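Local coordinates for aspartate-semialdehyde dehydrogenase (PDB 2YV3), which probably catalyses the NADPH-dependent reductive dephosphorylation of L-aspartyl-4-phosphate to L-aspartate semialdehyde, a shared step in methionine and lysine biosynthesis, at residues 32-37 with 50-55; 133-138 with 216-221; 141-146 with 244-249. All coordinates share one frame; numbering follows the deposited sequence.

Contact 1. Residues 32-37 with 50-55; sequences LYASPR and IPVEPL
Tyr33 and Glu53 pair across neighbouring parallel strands, their side chains crossing obliquely, in the Rossmann-type sheet of the NAD-binding domain. The two strands are linked through the main chain of Glu53, which reaches residues flanking Tyr33: Glu53 N donates to Leu32 O at 3.0 Å, and Ala34 N returns a straighter bond to Glu53 O at 2.9 Å (N-H...O 164°). On the face that carries Tyr33, the phenol ring runs past the glutamate stem, with CE1 lying 3.5 Å from Glu53 CB. With CG beside the backbone N (chi1 -75°), the ring is swung so that Tyr33 CD1 lies 3.5 Å from CD2 of Leu55, just past the end of strand 48-54; Tyr33 CB touches the same methyl, and the two side chains cross at about a right angle. An alanine here removes the ring, which would probably leave Glu53 CB uncovered on this side and Leu55 CD2 resting on the beta carbon alone, with a gap beside it.

On the face of Ala34 and Val52 the packing is aliphatic, Ala34 CB meeting Val52 CG1 at 3.5 Å. Separately, Leu32 CG meets Ile50 CG2 at 3.8 Å.

Further out, Tyr33 is bonded through its backbone to Val5 of strand 3-6, and Leu55 rests on Ile73 and Trp81 of helix 70-83. Val52 comes close to Thr9, and Arg37 follows the end of strand 31-34; Thr9 and Arg37 are predicted to bind NADP(+), consistent with the second strand of a Rossmann fold delivering its following loop to the cofactor. At the beginning of the pairing a water donates to Pro51 O at 3.2 Å and accepts a weak bond from Leu32 N.

Contact 2. Residues 133-138 with 216-221; sequences ALWPLH and KIFGDD
Trp135 presents the edge of its six-membered ring to the face of Phe218 in a T-shaped pair, the planes inclined at 68° and the centroids 5.1 Å apart. Trp135 CE3 is the atom over the middle of the phenyl ring, 4.0 Å from Phe218 CZ. His138, one helical turn further on, takes a different posture: its imidazole is nearly parallel to the phenyl ring (planes 21° apart) but slid so far along that the two barely overlap, with His138 CD2 4.1 Å from Phe218 CD2. Both Trp135 and His138 have CG anti to the backbone N, which sends them out from helix 125-141 on the side where Phe218 arrives. Leu134 adds a methyl, CD2, at 4.2 Å from Phe218 CE2.

Phe218 comes just before Gly219, whose positive phi makes it the C-prime residue of the Schellman motif that ends this helix; Phe218 also touches Ala131. No hydrogen bond joins the two segments, so the contact rests on dispersion and on the C-H edge of the indole facing pi electrons. Asp220 OD2 lies 4.9 Å from His138 NE2, with no direct polar bond, but its charge would probably favour a protonated imidazole modestly.

Contact 3. Residues 141-146 with 244-249; sequences FQAKRV and VEFARP
Phe141 O accepts two backbone donors, Ala247 N at 3.1 Å and Arg248 N at 3.3 Å, the first nearly in line with the carbonyl bond and the second tilted out of its plane. Ala247 N is itself divided, for it also reaches Gln142 O at 2.7 Å, and this web fastens the end of helix 125-141 to the chain leaving strand 237-246. Alongside it, the Phe141 ring turns its edge to the face of Phe246, centroids 5.6 Å apart and planes at 73°. Gln142 lays its CG over one face of the Arg248 guanidinium.

Deeper in the pair, Glu245 N donates to Arg145 O at 2.9 Å, in the carbonyl plane. Val146 and Val244 lie side by side with Val146 CG2 3.9 Å from Val244 CG1, and both rest on Leu134 of helix 125-141.

On the other face, Arg145 and Glu245 run in the same direction, placed for a salt bridge from Arg145 NH2 to Glu245 OE1 whose detail is doubtful, that oxygen sitting too close to the guanidinium in the model. Arg145 of this chain packs on Ala298 of the second subunit, while Arg145 of the second subunit makes a long, weak ion pair with Glu245. An antiparallel strand pair with a helix on one face and the partner subunit on the other fits the dimerisation domain of this homodimeric family.

Contact 1 stands apart: its centre is 37 Å from that of contact 2 and 46 Å from that of contact 3, on the opposite side of the chain's centre. It closes in the NAD-binding domain before either of the others opens in the dimerisation domain. Contacts 2 and 3, only 11 Å apart between centres, form a continuous body: helix 125-141 leads directly into strand 143-151, and Leu137 of the helix packs on Phe246. Their segments alternate along the chain, so the helix and sheet contacts are built from the same two regions of the sequence. Cofactor-side and subunit-side structure thus lie on opposite sides of the chain's centre, in two different domains.

Contact 1. Residues 32-37 with 50-55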
ATOM      1  N   LEU A  32       1.219 -11.347  35.885  1.00 27.62           N
ATOM      2  CA  LEU A  32       0.580 -10.453  34.937  1.00 18.47           C
ATOM      3  C   LEU A  32       0.280  -9.119  35.599  1.00 28.55           C
ATOM      4  O   LEU A  32      -0.319  -9.069  36.669  1.00 34.58           O
ATOM      5  CB  LEU A  32      -0.708 -11.077  34.443  1.00 16.07           C
ATOM      6  CG  LEU A  32      -0.536 -12.463  33.826  1.00 22.86           C
ATOM      7  CD1 LEU A  32      -1.797 -12.750  32.979  1.00 10.24           C
ATOM      8  CD2 LEU A  32       0.763 -12.530  32.978  1.00  2.62           C
ATOM      9  N   TYR A  33       0.690  -8.035  34.956  1.00 32.39           N
ATOM     10  CA  TYR A  33       0.481  -6.705  35.507  1.00 34.59           C
ATOM     11  C   TYR A  33      -0.158  -5.710  34.528  1.00 39.13           C
ATOM     12  O   TYR A  33       0.232  -5.616  33.363  1.00 38.96           O
ATOM     13  CB  TYR A  33       1.821  -6.146  35.997  1.00 31.64           C
ATOM     14  CG  TYR A  33       2.315  -6.740  37.294  1.00 29.44           C
ATOM     15  CD1 TYR A  33       1.707  -6.404  38.515  1.00 37.33           C
ATOM     16  CD2 TYR A  33       3.385  -7.632  37.313  1.00 27.71           C
ATOM     17  CE1 TYR A  33       2.154  -6.937  39.711  1.00 12.32           C
ATOM     18  CE2 TYR A  33       3.839  -8.171  38.508  1.00 21.34           C
ATOM     19  CZ  TYR A  33       3.216  -7.817  39.703  1.00 24.87           C
ATOM     20  OH  TYR A  33       3.653  -8.351  40.892  1.00 38.62           O
ATOM     21  N   ALA A  34      -1.135  -4.959  35.019  1.00 43.07           N
ATOM     22  CA  ALA A  34      -1.817  -3.954  34.210  1.00 44.81           C
ATOM     23  C   ALA A  34      -1.995  -2.714  35.065  1.00 45.18           C
ATOM     24  O   ALA A  34      -1.869  -2.773  36.288  1.00 47.13           O
ATOM     25  CB  ALA A  34      -3.180  -4.476  33.752  1.00 36.76           C
ATOM     26  N   SER A  35      -2.269  -1.585  34.425  1.00 51.91           N
ATOM     27  CA  SER A  35      -2.495  -0.349  35.168  1.00 51.50           C
ATOM     28  C   SER A  35      -3.897  -0.505  35.748  1.00 49.88           C
ATOM     29  O   SER A  35      -4.723  -1.237  35.202  1.00 46.39           O
ATOM     30  CB  SER A  35      -2.452   0.869  34.234  1.00 51.04           C
ATOM     31  OG  SER A  35      -3.559   0.882  33.343  1.00 46.26           O
ATOM     32  N   PRO A  36      -4.189   0.189  36.849  1.00 49.04           N
ATOM     33  CA  PRO A  36      -5.515   0.084  37.464  1.00 53.26           C
ATOM     34  C   PRO A  36      -6.693  -0.363  36.585  1.00 49.07           C
ATOM     35  O   PRO A  36      -7.393  -1.305  36.961  1.00 44.30           O
ATOM     36  CB  PRO A  36      -5.700   1.461  38.086  1.00 53.28           C
ATOM     37  CG  PRO A  36      -4.298   1.707  38.639  1.00 53.72           C
ATOM     38  CD  PRO A  36      -3.404   1.270  37.470  1.00 49.34           C
ATOM     39  N   ARG A  37      -6.912   0.289  35.438  1.00 49.63           N
ATOM     40  CA  ARG A  37      -8.019  -0.068  34.525  1.00 45.71           C
ATOM     41  C   ARG A  37      -8.402  -1.543  34.608  1.00 41.40           C
ATOM     42  O   ARG A  37      -9.556  -1.888  34.860  1.00 40.54           O
ATOM     43  CB  ARG A  37      -7.651   0.258  33.078  1.00 49.63           C
ATOM     44  CG  ARG A  37      -7.829   1.717  32.698  1.00 55.37           C
ATOM     45  CD  ARG A  37      -6.531   2.274  32.156  1.00 53.72           C
ATOM     46  NE  ARG A  37      -5.896   1.311  31.270  1.00 42.60           N
ATOM     47  CZ  ARG A  37      -4.743   1.512  30.648  1.00 37.24           C
ATOM     48  NH1 ARG A  37      -4.090   2.655  30.808  1.00 29.66           N
ATOM     49  NH2 ARG A  37      -4.240   0.557  29.876  1.00 31.15           N
ATOM     50  N   ILE A  50      -5.162 -17.079  35.314  1.00 38.88           N
ATOM     51  CA  ILE A  50      -4.211 -16.290  36.102  1.00 35.17           C
ATOM     52  C   ILE A  50      -4.715 -14.867  36.288  1.00 33.45           C
ATOM     53  O   ILE A  50      -5.231 -14.261  35.349  1.00 36.06           O
ATOM     54  CB  ILE A  50      -2.825 -16.235  35.409  1.00 39.02           C
ATOM     55  CG1 ILE A  50      -2.196 -17.628  35.409  1.00 44.83           C
ATOM     56  CG2 ILE A  50      -1.925 -15.218  36.082  1.00 37.35           C
ATOM     57  CD1 ILE A  50      -2.325 -18.369  36.717  1.00 45.35           C
ATOM     58  N   PRO A  51      -4.560 -14.315  37.505  1.00 29.89           N
ATOM     59  CA  PRO A  51      -4.996 -12.959  37.845  1.00 27.42           C
ATOM     60  C   PRO A  51      -4.096 -11.887  37.249  1.00 24.46           C
ATOM     61  O   PRO A  51      -2.986 -12.179  36.820  1.00 23.59           O
ATOM     62  CB  PRO A  51      -4.957 -12.964  39.371  1.00 33.40           C
ATOM     63  CG  PRO A  51      -3.764 -13.825  39.654  1.00 30.79           C
ATOM     64  CD  PRO A  51      -3.941 -14.972  38.673  1.00 35.42           C
ATOM     65  N   VAL A  52      -4.596 -10.650  37.232  1.00 28.17           N
ATOM     66  CA  VAL A  52      -3.873  -9.486  36.698  1.00 28.62           C
ATOM     67  C   VAL A  52      -3.768  -8.406  37.768  1.00 12.37           C
ATOM     68  O   VAL A  52      -4.718  -7.688  38.017  1.00 25.45           O
ATOM     69  CB  VAL A  52      -4.607  -8.865  35.470  1.00 31.58           C
ATOM     70  CG1 VAL A  52      -3.806  -7.685  34.911  1.00 32.21           C
ATOM     71  CG2 VAL A  52      -4.810  -9.919  34.399  1.00 28.21           C
ATOM     72  N   GLU A  53      -2.610  -8.290  38.389  1.00 12.66           N
ATOM     73  CA  GLU A  53      -2.413  -7.302  39.430  1.00 28.31           C
ATOM     74  C   GLU A  53      -2.207  -5.918  38.855  1.00 36.02           C
ATOM     75  O   GLU A  53      -1.619  -5.763  37.789  1.00 35.96           O
ATOM     76  CB  GLU A  53      -1.189  -7.661  40.264  1.00 42.78           C
ATOM     77  CG  GLU A  53      -1.121  -9.124  40.612  1.00 52.73           C
ATOM     78  CD  GLU A  53      -2.474  -9.660  41.019  1.00 56.51           C
ATOM     79  OE1 GLU A  53      -3.014  -9.191  42.055  1.00 62.15           O
ATOM     80  OE2 GLU A  53      -2.998 -10.539  40.294  1.00 54.35           O
ATOM     81  N   PRO A  54      -2.715  -4.886  39.541  1.00 39.80           N
ATOM     82  CA  PRO A  54      -2.505  -3.543  38.999  1.00 40.13           C
ATOM     83  C   PRO A  54      -1.082  -3.207  39.405  1.00 33.94           C
ATOM     84  O   PRO A  54      -0.580  -3.758  40.375  1.00 34.47           O
ATOM     85  CB  PRO A  54      -3.550  -2.708  39.726  1.00 37.60           C
ATOM     86  CG  PRO A  54      -3.642  -3.395  41.064  1.00 41.81           C
ATOM     87  CD  PRO A  54      -3.631  -4.865  40.694  1.00 37.36           C
ATOM     88  N   LEU A  55      -0.424  -2.329  38.665  1.00 36.54           N
ATOM     89  CA  LEU A  55       0.949  -1.984  38.995  1.00 36.40           C
ATOM     90  C   LEU A  55       1.096  -1.162  40.264  1.00 38.77           C
ATOM     91  O   LEU A  55       0.478  -0.104  40.402  1.00 41.93           O
ATOM     92  CB  LEU A  55       1.615  -1.263  37.824  1.00 31.74           C
ATOM     93  CG  LEU A  55       2.211  -2.252  36.824  1.00 29.01           C
ATOM     94  CD1 LEU A  55       3.139  -1.519  35.864  1.00 26.94           C
ATOM     95  CD2 LEU A  55       2.975  -3.332  37.582  1.00 22.87           C
TER
HETATM   96  O   HOH W   1      -0.376 -12.680  38.604  1.00 20.70           O

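Contact 2. Residues 133-138 with 216-221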
ATOM      1  N   ALA A 133      14.115  -9.426   6.963  1.00 31.66           N
ATOM      2  CA  ALA A 133      14.405  -9.702   5.581  1.00 36.15           C
ATOM      3  C   ALA A 133      15.598  -8.862   5.148  1.00 35.75           C
ATOM      4  O   ALA A 133      16.493  -9.355   4.452  1.00 42.00           O
ATOM      5  CB  ALA A 133      13.188  -9.390   4.716  1.00 39.73           C
ATOM      6  N   LEU A 134      15.631  -7.606   5.580  1.00 26.27           N
ATOM      7  CA  LEU A 134      16.717  -6.713   5.180  1.00 30.44           C
ATOM      8  C   LEU A 134      18.031  -6.960   5.901  1.00 29.86           C
ATOM      9  O   LEU A 134      19.059  -6.400   5.538  1.00 34.26           O
ATOM     10  CB  LEU A 134      16.317  -5.241   5.354  1.00 25.50           C
ATOM     11  CG  LEU A 134      17.156  -4.296   4.484  1.00 26.72           C
ATOM     12  CD1 LEU A 134      16.683  -4.431   3.027  1.00 24.11           C
ATOM     13  CD2 LEU A 134      17.035  -2.860   4.971  1.00 24.74           C
ATOM     14  N   TRP A 135      18.010  -7.793   6.927  1.00 32.74           N
ATOM     15  CA  TRP A 135      19.246  -8.076   7.625  1.00 28.68           C
ATOM     16  C   TRP A 135      20.235  -8.811   6.714  1.00 31.26           C
ATOM     17  O   TRP A 135      21.352  -8.343   6.477  1.00 25.31           O
ATOM     18  CB  TRP A 135      19.010  -8.925   8.875  1.00 30.00           C
ATOM     19  CG  TRP A 135      20.319  -9.231   9.458  1.00 29.65           C
ATOM     20  CD1 TRP A 135      20.804 -10.453   9.807  1.00 28.72           C
ATOM     21  CD2 TRP A 135      21.394  -8.308   9.617  1.00 19.04           C
ATOM     22  NE1 TRP A 135      22.127 -10.349  10.161  1.00 24.58           N
ATOM     23  CE2 TRP A 135      22.512  -9.040  10.053  1.00 17.91           C
ATOM     24  CE3 TRP A 135      21.520  -6.929   9.429  1.00 15.53           C
ATOM     25  CZ2 TRP A 135      23.740  -8.446  10.304  1.00 21.24           C
ATOM     26  CZ3 TRP A 135      22.729  -6.339   9.678  1.00 24.56           C
ATOM     27  CH2 TRP A 135      23.832  -7.096  10.112  1.00 24.40           C
ATOM     28  N   PRO A 136      19.831  -9.987   6.192  1.00 29.63           N
ATOM     29  CA  PRO A 136      20.711 -10.759   5.309  1.00 23.80           C
ATOM     30  C   PRO A 136      21.116 -10.097   3.979  1.00 21.73           C
ATOM     31  O   PRO A 136      22.173 -10.401   3.436  1.00 28.54           O
ATOM     32  CB  PRO A 136      19.948 -12.074   5.128  1.00 14.76           C
ATOM     33  CG  PRO A 136      18.515 -11.661   5.284  1.00 21.36           C
ATOM     34  CD  PRO A 136      18.562 -10.705   6.430  1.00 15.42           C
ATOM     35  N   LEU A 137      20.301  -9.191   3.455  1.00 18.50           N
ATOM     36  CA  LEU A 137      20.644  -8.525   2.193  1.00 20.97           C
ATOM     37  C   LEU A 137      21.779  -7.559   2.476  1.00 18.41           C
ATOM     38  O   LEU A 137      22.741  -7.445   1.723  1.00 13.45           O
ATOM     39  CB  LEU A 137      19.437  -7.762   1.639  1.00 23.71           C
ATOM     40  CG  LEU A 137      18.224  -8.569   1.137  1.00 35.90           C
ATOM     41  CD1 LEU A 137      18.025  -9.846   1.965  1.00 28.29           C
ATOM     42  CD2 LEU A 137      16.969  -7.684   1.204  1.00 22.07           C
ATOM     43  N   HIS A 138      21.641  -6.856   3.586  1.00 21.68           N
ATOM     44  CA  HIS A 138      22.643  -5.914   4.017  1.00 23.01           C
ATOM     45  C   HIS A 138      23.971  -6.654   4.161  1.00 22.19           C
ATOM     46  O   HIS A 138      24.892  -6.436   3.394  1.00 19.10           O
ATOM     47  CB  HIS A 138      22.214  -5.308   5.349  1.00 22.52           C
ATOM     48  CG  HIS A 138      23.272  -4.493   6.017  1.00 16.08           C
ATOM     49  ND1 HIS A 138      23.875  -3.416   5.408  1.00 24.85           N
ATOM     50  CD2 HIS A 138      23.822  -4.588   7.248  1.00 20.41           C
ATOM     51  CE1 HIS A 138      24.754  -2.883   6.239  1.00 30.61           C
ATOM     52  NE2 HIS A 138      24.740  -3.575   7.362  1.00 19.03           N
ATOM     53  N   LYS A 216      20.478   2.170  13.975  1.00 25.74           N
ATOM     54  CA  LYS A 216      21.035   1.677  15.232  1.00 23.89           C
ATOM     55  C   LYS A 216      21.050   0.146  15.294  1.00 27.55           C
ATOM     56  O   LYS A 216      22.048  -0.458  15.700  1.00 31.65           O
ATOM     57  CB  LYS A 216      20.244   2.225  16.423  1.00 20.00           C
ATOM     58  CG  LYS A 216      20.748   1.732  17.773  1.00 15.46           C
ATOM     59  CD  LYS A 216      19.814   2.137  18.892  1.00 25.56           C
ATOM     60  CE  LYS A 216      20.376   1.753  20.241  1.00 17.10           C
ATOM     61  NZ  LYS A 216      19.632   2.442  21.337  1.00 29.07           N
ATOM     62  N   ILE A 217      19.936  -0.470  14.902  1.00 27.54           N
ATOM     63  CA  ILE A 217      19.813  -1.925  14.900  1.00 28.73           C
ATOM     64  C   ILE A 217      20.886  -2.543  14.002  1.00 28.29           C
ATOM     65  O   ILE A 217      21.307  -3.677  14.201  1.00 33.97           O
ATOM     66  CB  ILE A 217      18.403  -2.353  14.418  1.00 26.02           C
ATOM     67  CG1 ILE A 217      17.354  -1.877  15.424  1.00 19.39           C
ATOM     68  CG2 ILE A 217      18.332  -3.875  14.245  1.00 20.36           C
ATOM     69  CD1 ILE A 217      15.957  -1.912  14.897  1.00 21.63           C
ATOM     70  N   PHE A 218      21.335  -1.778  13.016  1.00 28.19           N
ATOM     71  CA  PHE A 218      22.369  -2.229  12.099  1.00 27.33           C
ATOM     72  C   PHE A 218      23.693  -1.524  12.447  1.00 34.41           C
ATOM     73  O   PHE A 218      24.787  -1.955  12.050  1.00 21.45           O
ATOM     74  CB  PHE A 218      21.948  -1.906  10.663  1.00 21.01           C
ATOM     75  CG  PHE A 218      20.801  -2.736  10.166  1.00 29.11           C
ATOM     76  CD1 PHE A 218      19.978  -3.427  11.057  1.00 25.50           C
ATOM     77  CD2 PHE A 218      20.507  -2.793   8.806  1.00 26.96           C
ATOM     78  CE1 PHE A 218      18.883  -4.154  10.604  1.00 21.91           C
ATOM     79  CE2 PHE A 218      19.411  -3.519   8.347  1.00 24.31           C
ATOM     80  CZ  PHE A 218      18.597  -4.202   9.250  1.00 25.29           C
ATOM     81  N   GLY A 219      23.588  -0.447  13.213  1.00 30.99           N
ATOM     82  CA  GLY A 219      24.781   0.283  13.568  1.00 44.78           C
ATOM     83  C   GLY A 219      25.460   0.796  12.308  1.00 54.81           C
ATOM     84  O   GLY A 219      26.639   0.502  12.059  1.00 51.87           O
ATOM     85  N   ASP A 220      24.694   1.535  11.499  1.00 57.10           N
ATOM     86  CA  ASP A 220      25.182   2.144  10.257  1.00 54.12           C
ATOM     87  C   ASP A 220      24.302   3.359   9.966  1.00 50.87           C
ATOM     88  O   ASP A 220      23.231   3.238   9.377  1.00 45.94           O
ATOM     89  CB  ASP A 220      25.115   1.161   9.076  1.00 54.08           C
ATOM     90  CG  ASP A 220      25.718   1.743   7.783  1.00 47.15           C
ATOM     91  OD1 ASP A 220      25.418   2.912   7.464  1.00 47.46           O
ATOM     92  OD2 ASP A 220      26.481   1.037   7.083  1.00 32.60           O
ATOM     93  N   ASP A 221      24.770   4.526  10.395  1.00 55.89           N
ATOM     94  CA  ASP A 221      24.050   5.783  10.214  1.00 59.21           C
ATOM     95  C   ASP A 221      24.117   6.193   8.750  1.00 59.01           C
ATOM     96  O   ASP A 221      23.514   7.189   8.361  1.00 64.64           O
ATOM     97  CB  ASP A 221      24.709   6.905  11.034  1.00 68.87           C
ATOM     98  CG  ASP A 221      25.219   6.436  12.392  1.00 74.56           C
ATOM     99  OD1 ASP A 221      26.061   7.153  12.981  1.00 71.82           O
ATOM    100  OD2 ASP A 221      24.777   5.368  12.877  1.00 80.42           O
TER

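Contact 3. Residues 141-146 with 244-249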
ATOM      1  N   PHE A 141      25.061  -7.927   0.613  1.00 32.35           N
ATOM      2  CA  PHE A 141      25.188  -6.931  -0.439  1.00 23.67           C
ATOM      3  C   PHE A 141      25.411  -5.474  -0.064  1.00 26.79           C
ATOM      4  O   PHE A 141      25.509  -4.626  -0.949  1.00 34.09           O
ATOM      5  CB  PHE A 141      23.944  -6.986  -1.311  1.00 33.57           C
ATOM      6  CG  PHE A 141      23.578  -8.372  -1.773  1.00 41.82           C
ATOM      7  CD1 PHE A 141      24.479  -9.143  -2.508  1.00 21.27           C
ATOM      8  CD2 PHE A 141      22.305  -8.886  -1.510  1.00 40.07           C
ATOM      9  CE1 PHE A 141      24.125 -10.390  -2.975  1.00 14.07           C
ATOM     10  CE2 PHE A 141      21.939 -10.142  -1.978  1.00 34.13           C
ATOM     11  CZ  PHE A 141      22.855 -10.895  -2.715  1.00 30.70           C
ATOM     12  N   GLN A 142      25.482  -5.167   1.223  1.00 20.52           N
ATOM     13  CA  GLN A 142      25.658  -3.787   1.657  1.00 25.21           C
ATOM     14  C   GLN A 142      24.717  -2.829   0.929  1.00 28.84           C
ATOM     15  O   GLN A 142      24.911  -2.506  -0.241  1.00 36.69           O
ATOM     16  CB  GLN A 142      27.102  -3.310   1.460  1.00 31.91           C
ATOM     17  CG  GLN A 142      28.055  -3.691   2.592  1.00 39.66           C
ATOM     18  CD  GLN A 142      29.030  -2.570   2.925  1.00 41.26           C
ATOM     19  OE1 GLN A 142      28.616  -1.431   3.184  1.00 27.44           O
ATOM     20  NE2 GLN A 142      30.327  -2.886   2.925  1.00 28.55           N
ATOM     21  N   ALA A 143      23.700  -2.367   1.642  1.00 26.14           N
ATOM     22  CA  ALA A 143      22.742  -1.446   1.080  1.00 21.47           C
ATOM     23  C   ALA A 143      23.290  -0.030   1.252  1.00 27.77           C
ATOM     24  O   ALA A 143      24.355   0.174   1.833  1.00 21.85           O
ATOM     25  CB  ALA A 143      21.394  -1.598   1.800  1.00 16.61           C
ATOM     26  N   LYS A 144      22.556   0.942   0.730  1.00 23.44           N
ATOM     27  CA  LYS A 144      22.943   2.327   0.829  1.00 10.23           C
ATOM     28  C   LYS A 144      21.710   3.184   0.627  1.00 22.75           C
ATOM     29  O   LYS A 144      21.757   4.395   0.826  1.00 21.40           O
ATOM     30  CB  LYS A 144      23.979   2.678  -0.237  1.00 24.64           C
ATOM     31  CG  LYS A 144      24.144   1.675  -1.376  1.00 20.96           C
ATOM     32  CD  LYS A 144      24.819   2.320  -2.591  1.00 24.55           C
ATOM     33  CE  LYS A 144      26.163   2.957  -2.255  1.00 32.37           C
ATOM     34  NZ  LYS A 144      26.576   3.942  -3.301  1.00 29.71           N
ATOM     35  N   ARG A 145      20.597   2.551   0.259  1.00 26.78           N
ATOM     36  CA  ARG A 145      19.372   3.301  -0.006  1.00 29.13           C
ATOM     37  C   ARG A 145      18.092   2.449  -0.013  1.00 21.54           C
ATOM     38  O   ARG A 145      17.908   1.631  -0.907  1.00 27.04           O
ATOM     39  CB  ARG A 145      19.531   4.010  -1.359  1.00 30.59           C
ATOM     40  CG  ARG A 145      18.964   5.412  -1.417  1.00 40.51           C
ATOM     41  CD  ARG A 145      19.869   6.338  -2.211  1.00 44.36           C
ATOM     42  NE  ARG A 145      19.878   6.043  -3.640  1.00 48.10           N
ATOM     43  CZ  ARG A 145      20.662   6.663  -4.525  1.00 54.06           C
ATOM     44  NH1 ARG A 145      21.508   7.612  -4.127  1.00 44.10           N
ATOM     45  NH2 ARG A 145      20.598   6.344  -5.814  1.00 53.54           N
ATOM     46  N   VAL A 146      17.215   2.642   0.975  1.00 15.59           N
ATOM     47  CA  VAL A 146      15.944   1.899   1.037  1.00 20.12           C
ATOM     48  C   VAL A 146      14.720   2.816   0.960  1.00 15.85           C
ATOM     49  O   VAL A 146      14.643   3.835   1.636  1.00 17.00           O
ATOM     50  CB  VAL A 146      15.807   1.053   2.319  1.00 20.75           C
ATOM     51  CG1 VAL A 146      14.586   0.132   2.198  1.00 14.47           C
ATOM     52  CG2 VAL A 146      17.085   0.224   2.554  1.00 31.48           C
ATOM     53  N   VAL A 244      15.757  -1.236  -2.726  1.00 24.69           N
ATOM     54  CA  VAL A 244      17.085  -0.949  -2.212  1.00 26.94           C
ATOM     55  C   VAL A 244      18.123  -0.770  -3.307  1.00 27.85           C
ATOM     56  O   VAL A 244      17.997  -1.307  -4.405  1.00 28.66           O
ATOM     57  CB  VAL A 244      17.609  -2.105  -1.300  1.00 19.63           C
ATOM     58  CG1 VAL A 244      18.742  -1.614  -0.468  1.00 17.01           C
ATOM     59  CG2 VAL A 244      16.511  -2.661  -0.435  1.00 14.09           C
ATOM     60  N   GLU A 245      19.161  -0.011  -2.990  1.00 35.47           N
ATOM     61  CA  GLU A 245      20.263   0.191  -3.911  1.00 35.31           C
ATOM     62  C   GLU A 245      21.429  -0.451  -3.154  1.00 34.43           C
ATOM     63  O   GLU A 245      21.626  -0.178  -1.965  1.00 21.92           O
ATOM     64  CB  GLU A 245      20.505   1.686  -4.160  1.00 33.83           C
ATOM     65  CG  GLU A 245      21.567   1.973  -5.222  1.00 29.66           C
ATOM     66  CD  GLU A 245      21.718   3.456  -5.520  1.00 40.74           C
ATOM     67  OE1 GLU A 245      21.897   4.250  -4.561  1.00 33.76           O
ATOM     68  OE2 GLU A 245      21.670   3.825  -6.717  1.00 42.24           O
ATOM     69  N   PHE A 246      22.179  -1.320  -3.828  1.00 26.84           N
ATOM     70  CA  PHE A 246      23.283  -2.016  -3.181  1.00 27.72           C
ATOM     71  C   PHE A 246      24.692  -1.614  -3.574  1.00 28.09           C
ATOM     72  O   PHE A 246      24.912  -0.878  -4.540  1.00 32.17           O
ATOM     73  CB  PHE A 246      23.120  -3.517  -3.397  1.00 26.37           C
ATOM     74  CG  PHE A 246      21.896  -4.082  -2.762  1.00 24.04           C
ATOM     75  CD1 PHE A 246      21.891  -4.410  -1.408  1.00 22.53           C
ATOM     76  CD2 PHE A 246      20.738  -4.273  -3.510  1.00 23.42           C
ATOM     77  CE1 PHE A 246      20.745  -4.920  -0.801  1.00 24.61           C
ATOM     78  CE2 PHE A 246      19.588  -4.786  -2.909  1.00 34.67           C
ATOM     79  CZ  PHE A 246      19.591  -5.109  -1.550  1.00 19.91           C
ATOM     80  N   ALA A 247      25.650  -2.104  -2.799  1.00 26.77           N
ATOM     81  CA  ALA A 247      27.053  -1.827  -3.068  1.00 33.53           C
ATOM     82  C   ALA A 247      27.489  -2.872  -4.070  1.00 38.42           C
ATOM     83  O   ALA A 247      27.998  -2.559  -5.149  1.00 32.70           O
ATOM     84  CB  ALA A 247      27.875  -1.966  -1.795  1.00 25.31           C
ATOM     85  N   ARG A 248      27.258  -4.128  -3.686  1.00 41.12           N
ATOM     86  CA  ARG A 248      27.607  -5.275  -4.504  1.00 38.79           C
ATOM     87  C   ARG A 248      26.486  -5.585  -5.472  1.00 35.84           C
ATOM     88  O   ARG A 248      25.314  -5.317  -5.190  1.00 21.68           O
ATOM     89  CB  ARG A 248      27.871  -6.490  -3.625  1.00 38.35           C
ATOM     90  CG  ARG A 248      28.851  -6.241  -2.506  1.00 44.03           C
ATOM     91  CD  ARG A 248      28.226  -6.714  -1.211  1.00 51.01           C
ATOM     92  NE  ARG A 248      29.092  -6.565  -0.058  1.00 40.80           N
ATOM     93  CZ  ARG A 248      29.656  -5.420   0.298  1.00 47.76           C
ATOM     94  NH1 ARG A 248      29.442  -4.322  -0.417  1.00 50.36           N
ATOM     95  NH2 ARG A 248      30.441  -5.374   1.366  1.00 45.25           N
ATOM     96  N   PRO A 249      26.839  -6.189  -6.619  1.00 42.90           N
ATOM     97  CA  PRO A 249      25.901  -6.567  -7.683  1.00 40.74           C
ATOM     98  C   PRO A 249      24.881  -7.551  -7.139  1.00 35.45           C
ATOM     99  O   PRO A 249      25.239  -8.648  -6.676  1.00 29.71           O
ATOM    100  CB  PRO A 249      26.808  -7.211  -8.719  1.00 43.91           C
ATOM    101  CG  PRO A 249      27.812  -7.931  -7.856  1.00 44.48           C
ATOM    102  CD  PRO A 249      28.136  -6.876  -6.800  1.00 42.82           C
TER